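PDB 3S9J: member of DUF4221 family from Bacteroides vulgatus, which is of unknown function but folds as a six-bladed beta-propeller, a Bacteroides protein of the DUF4221 family. Local coordinates for residues Q23-E35 / L128-I140. Residues are numbered along the deposited sequence; the frame is centred on the assembly and turned at random.
Sequences QTYYLSKSMFQFE and LSFGSYYNAPAFI. With NA (sodium ion), chain C; FMT (formic acid), chain K.
K29 lies across one face of the Y133 ring, its chain extended beyond CG. Its CE sits over the middle of that face, 4.0 Å from the ring centroid and 8° off the normal, a CH-pi contact, while NZ lies farther out at 4.9 Å in cation-pi geometry. L27 approaches the same ring at its edge, CD1 to CE1, and the hydroxyl of Y133 is hydrogen-bonded to E297. Without the ring, as with an alanine here, the lysine chain would probably lose its aromatic platform and be free to swing, and E297 would lose this hydroxyl partner. Beside the ring, the backbone N of S132 donates almost straight to O of K29 (2.9 Å, 179°), reaching it from above the carbonyl plane. With chi1 at 48°, OG of S132 is turned between its own backbone N and carbonyl carbon, where it accepts from the backbone N of M31 at 2.8 Å. The same OG donates to a water, which in turn donates to O of S28, so this buried hydroxyl is used both as acceptor and as donor. On the far side of S132, the F32 ring puts its edge against the loop, CZ 3.4 Å from O of G131, and its CE1 packs on CB of P137. In this six-bladed beta-propeller, the contact ties the lead-in and first residues of strand 31-36, first of one four-stranded blade, to the loop preceding strand 139-141, first of another, near the centre of the chain.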
# COMPACT_ATOMS: atom_id res chain seq x y z
N GLN A 23 -2.28 -7.51 -23.49
CA GLN A 23 -1.36 -8.24 -22.62
C GLN A 23 -1.08 -7.58 -21.28
O GLN A 23 -0.48 -8.21 -20.40
CB GLN A 23 -0.01 -8.48 -23.33
CG GLN A 23 -0.07 -9.50 -24.45
CD GLN A 23 1.34 -10.07 -24.69
OE1 GLN A 23 2.19 -9.39 -25.28
NE2 GLN A 23 1.61 -11.28 -24.17
N THR A 24 -1.47 -6.32 -21.11
CA THR A 24 -1.23 -5.61 -19.85
C THR A 24 -2.50 -4.90 -19.43
O THR A 24 -2.95 -4.01 -20.13
CB THR A 24 -0.08 -4.57 -19.97
OG1 THR A 24 1.02 -5.20 -20.67
CG2 THR A 24 0.35 -4.11 -18.54
N TYR A 25 -3.06 -5.25 -18.27
CA TYR A 25 -4.24 -4.55 -17.78
C TYR A 25 -3.81 -3.30 -17.06
O TYR A 25 -2.72 -3.25 -16.45
CB TYR A 25 -5.03 -5.45 -16.83
CG TYR A 25 -6.40 -4.92 -16.49
CD1 TYR A 25 -7.34 -4.70 -17.49
CD2 TYR A 25 -6.74 -4.63 -15.18
CE1 TYR A 25 -8.61 -4.19 -17.17
CE2 TYR A 25 -8.01 -4.16 -14.85
CZ TYR A 25 -8.92 -3.96 -15.87
OH TYR A 25 -10.17 -3.48 -15.59
N TYR A 26 -4.65 -2.26 -17.11
CA TYR A 26 -4.21 -0.93 -16.63
C TYR A 26 -4.11 -0.83 -15.11
O TYR A 26 -3.50 0.08 -14.58
CB TYR A 26 -5.08 0.22 -17.15
CG TYR A 26 -6.47 0.26 -16.52
CD1 TYR A 26 -6.73 0.97 -15.36
CD2 TYR A 26 -7.50 -0.46 -17.08
CE1 TYR A 26 -7.99 0.96 -14.75
CE2 TYR A 26 -8.77 -0.45 -16.50
CZ TYR A 26 -8.99 0.27 -15.35
OH TYR A 26 -10.24 0.24 -14.79
N LEU A 27 -4.76 -1.75 -14.41
CA LEU A 27 -4.77 -1.78 -12.95
C LEU A 27 -3.82 -2.82 -12.41
O LEU A 27 -3.86 -3.98 -12.83
CB LEU A 27 -6.16 -2.14 -12.43
CG LEU A 27 -6.28 -2.29 -10.91
CD1 LEU A 27 -6.02 -0.96 -10.25
CD2 LEU A 27 -7.66 -2.81 -10.54
N SER A 28 -2.98 -2.40 -11.46
CA SER A 28 -2.20 -3.29 -10.64
C SER A 28 -2.39 -2.94 -9.18
O SER A 28 -2.44 -1.76 -8.84
CB SER A 28 -0.70 -3.13 -10.93
OG SER A 28 0.04 -3.99 -10.03
N LYS A 29 -2.48 -3.97 -8.33
CA LYS A 29 -2.55 -3.78 -6.88
C LYS A 29 -1.19 -3.92 -6.21
O LYS A 29 -1.11 -3.81 -4.98
CB LYS A 29 -3.53 -4.76 -6.24
CG LYS A 29 -4.98 -4.51 -6.68
CD LYS A 29 -5.96 -5.38 -5.90
CE LYS A 29 -7.41 -5.09 -6.23
NZ LYS A 29 -8.31 -6.12 -5.52
N SER A 30 -0.14 -4.12 -6.99
CA SER A 30 1.21 -4.27 -6.44
C SER A 30 2.22 -3.66 -7.43
O SER A 30 2.86 -4.36 -8.24
CB SER A 30 1.49 -5.73 -6.17
OG SER A 30 2.74 -5.89 -5.46
N MSE A 31 2.30 -2.33 -7.38
CA MSE A 31 3.17 -1.57 -8.28
C MSE A 31 4.07 -0.69 -7.43
O MSE A 31 3.62 0.03 -6.56
CB MSE A 31 2.41 -0.70 -9.30
CG MSE A 31 1.22 -0.02 -8.84
SE MSE A 31 0.97 1.48 -10.16
CE MSE A 31 1.72 2.82 -8.90
N PHE A 32 5.37 -0.81 -7.68
CA PHE A 32 6.38 -0.10 -6.90
C PHE A 32 7.46 0.47 -7.78
O PHE A 32 7.96 -0.21 -8.67
CB PHE A 32 7.06 -1.06 -5.94
CG PHE A 32 6.12 -1.70 -4.92
CD1 PHE A 32 5.55 -0.94 -3.93
CD2 PHE A 32 5.82 -3.06 -4.99
CE1 PHE A 32 4.70 -1.52 -2.99
CE2 PHE A 32 5.01 -3.67 -4.05
CZ PHE A 32 4.42 -2.88 -3.04
N GLN A 33 7.87 1.69 -7.49
CA GLN A 33 9.01 2.30 -8.17
C GLN A 33 10.30 1.71 -7.58
O GLN A 33 10.40 1.46 -6.37
CB GLN A 33 8.94 3.82 -8.02
CG GLN A 33 9.99 4.61 -8.78
CD GLN A 33 11.26 4.90 -7.97
OE1 GLN A 33 11.48 4.31 -6.92
NE2 GLN A 33 12.10 5.82 -8.48
N PHE A 34 11.29 1.54 -8.46
CA PHE A 34 12.62 1.09 -8.06
C PHE A 34 13.67 1.61 -9.04
O PHE A 34 13.35 2.03 -10.14
CB PHE A 34 12.68 -0.43 -7.94
CG PHE A 34 12.62 -1.16 -9.25
CD1 PHE A 34 11.41 -1.42 -9.86
CD2 PHE A 34 13.77 -1.64 -9.85
CE1 PHE A 34 11.34 -2.08 -11.06
CE2 PHE A 34 13.72 -2.32 -11.05
CZ PHE A 34 12.49 -2.57 -11.66
N GLU A 35 14.92 1.61 -8.56
CA GLU A 35 16.07 1.94 -9.37
C GLU A 35 16.88 0.71 -9.69
O GLU A 35 17.03 -0.16 -8.84
CB GLU A 35 16.95 2.94 -8.62
CG GLU A 35 16.25 4.27 -8.31
CD GLU A 35 16.88 5.47 -8.93
OE1 GLU A 35 17.89 5.32 -9.66
OE2 GLU A 35 16.39 6.60 -8.70
N LEU A 128 -0.92 -13.28 4.14
CA LEU A 128 0.38 -12.85 3.60
C LEU A 128 0.14 -11.88 2.47
O LEU A 128 -0.45 -12.25 1.45
CB LEU A 128 1.12 -14.03 2.98
CG LEU A 128 1.42 -15.17 3.91
CD1 LEU A 128 2.15 -16.26 3.11
CD2 LEU A 128 2.24 -14.63 5.07
N SER A 129 0.58 -10.64 2.65
CA SER A 129 0.40 -9.67 1.60
C SER A 129 1.40 -8.55 1.69
O SER A 129 1.92 -8.22 2.77
CB SER A 129 -1.03 -9.07 1.65
OG SER A 129 -1.23 -8.16 0.56
N PHE A 130 1.68 -8.00 0.52
CA PHE A 130 2.31 -6.70 0.35
C PHE A 130 1.82 -6.18 -1.00
O PHE A 130 1.35 -6.95 -1.86
CB PHE A 130 3.85 -6.70 0.49
CG PHE A 130 4.55 -7.90 -0.09
CD1 PHE A 130 4.81 -7.99 -1.44
CD2 PHE A 130 5.06 -8.90 0.74
CE1 PHE A 130 5.47 -9.12 -1.95
CE2 PHE A 130 5.73 -10.00 0.23
CZ PHE A 130 5.95 -10.09 -1.12
N GLY A 131 1.86 -4.87 -1.18
CA GLY A 131 1.27 -4.25 -2.36
C GLY A 131 1.15 -2.76 -2.21
O GLY A 131 1.67 -2.17 -1.26
N SER A 132 0.40 -2.16 -3.14
CA SER A 132 0.33 -0.72 -3.26
C SER A 132 -1.10 -0.20 -3.20
O SER A 132 -1.29 0.99 -3.10
CB SER A 132 0.99 -0.27 -4.60
OG SER A 132 0.48 -1.08 -5.67
N TYR A 133 -2.09 -1.08 -3.26
CA TYR A 133 -3.50 -0.62 -3.41
C TYR A 133 -3.83 0.24 -2.18
O TYR A 133 -4.43 1.30 -2.31
CB TYR A 133 -4.41 -1.83 -3.52
CG TYR A 133 -5.75 -1.57 -4.16
CD1 TYR A 133 -5.84 -1.13 -5.49
CD2 TYR A 133 -6.93 -1.88 -3.48
CE1 TYR A 133 -7.09 -0.96 -6.12
CE2 TYR A 133 -8.18 -1.69 -4.11
CZ TYR A 133 -8.24 -1.24 -5.42
OH TYR A 133 -9.47 -1.06 -6.04
N TYR A 134 -3.36 -0.21 -1.01
CA TYR A 134 -2.90 0.70 0.04
C TYR A 134 -1.40 0.45 0.18
O TYR A 134 -0.94 -0.68 0.05
CB TYR A 134 -3.63 0.51 1.37
CG TYR A 134 -3.51 -0.89 1.96
CD1 TYR A 134 -4.36 -1.90 1.57
CD2 TYR A 134 -2.57 -1.15 2.94
CE1 TYR A 134 -4.24 -3.21 2.12
CE2 TYR A 134 -2.47 -2.42 3.49
CZ TYR A 134 -3.28 -3.43 3.09
OH TYR A 134 -3.09 -4.67 3.68
N ASN A 135 -0.64 1.48 0.46
CA ASN A 135 0.79 1.33 0.49
C ASN A 135 1.18 0.35 1.64
O ASN A 135 0.96 0.65 2.83
CB ASN A 135 1.50 2.65 0.64
CG ASN A 135 2.99 2.55 0.32
OD1 ASN A 135 3.37 1.76 -0.53
ND2 ASN A 135 3.82 3.33 1.02
N ALA A 136 1.73 -0.79 1.25
CA ALA A 136 2.15 -1.83 2.18
C ALA A 136 3.35 -2.57 1.54
O ALA A 136 3.21 -3.69 1.06
CB ALA A 136 1.02 -2.78 2.44
N PRO A 137 4.50 -1.93 1.50
CA PRO A 137 5.56 -2.36 0.60
C PRO A 137 6.39 -3.54 1.10
O PRO A 137 7.23 -4.04 0.34
CB PRO A 137 6.47 -1.13 0.51
CG PRO A 137 6.26 -0.45 1.84
CD PRO A 137 4.80 -0.61 2.09
N ALA A 138 6.17 -3.93 2.35
CA ALA A 138 7.08 -4.78 3.12
C ALA A 138 8.42 -4.07 3.20
O ALA A 138 8.62 -2.99 2.62
CB ALA A 138 7.22 -6.16 2.52
N PHE A 139 9.37 -4.65 3.93
CA PHE A 139 10.70 -4.14 3.97
C PHE A 139 11.66 -5.27 4.38
O PHE A 139 11.22 -6.33 4.90
CB PHE A 139 10.85 -2.90 4.86
CG PHE A 139 10.48 -3.12 6.33
CD1 PHE A 139 9.17 -2.99 6.75
CD2 PHE A 139 11.45 -3.45 7.27
CE1 PHE A 139 8.83 -3.19 8.09
CE2 PHE A 139 11.11 -3.64 8.62
CZ PHE A 139 9.80 -3.49 9.02
N ILE A 140 12.92 -5.08 4.07
CA ILE A 140 13.94 -6.11 4.33
C ILE A 140 14.98 -5.50 5.25
O ILE A 140 15.54 -4.44 4.97
CB ILE A 140 14.56 -6.68 3.03
CG1 ILE A 140 13.47 -7.39 2.21
CG2 ILE A 140 15.75 -7.67 3.32
CD1 ILE A 140 13.92 -7.96 0.88
NA NA C . -4.70 -3.63 -21.55
C FMT K . -10.98 2.93 -12.75
O1 FMT K . -11.72 3.65 -12.03
O2 FMT K . -10.91 1.69 -12.67
O HOH W 1 -6.16 -2.52 -19.99
O HOH W 2 -1.90 -0.37 -6.53
O HOH W 3 -1.06 -7.02 -3.82
O HOH W 4 -5.57 -6.05 -20.82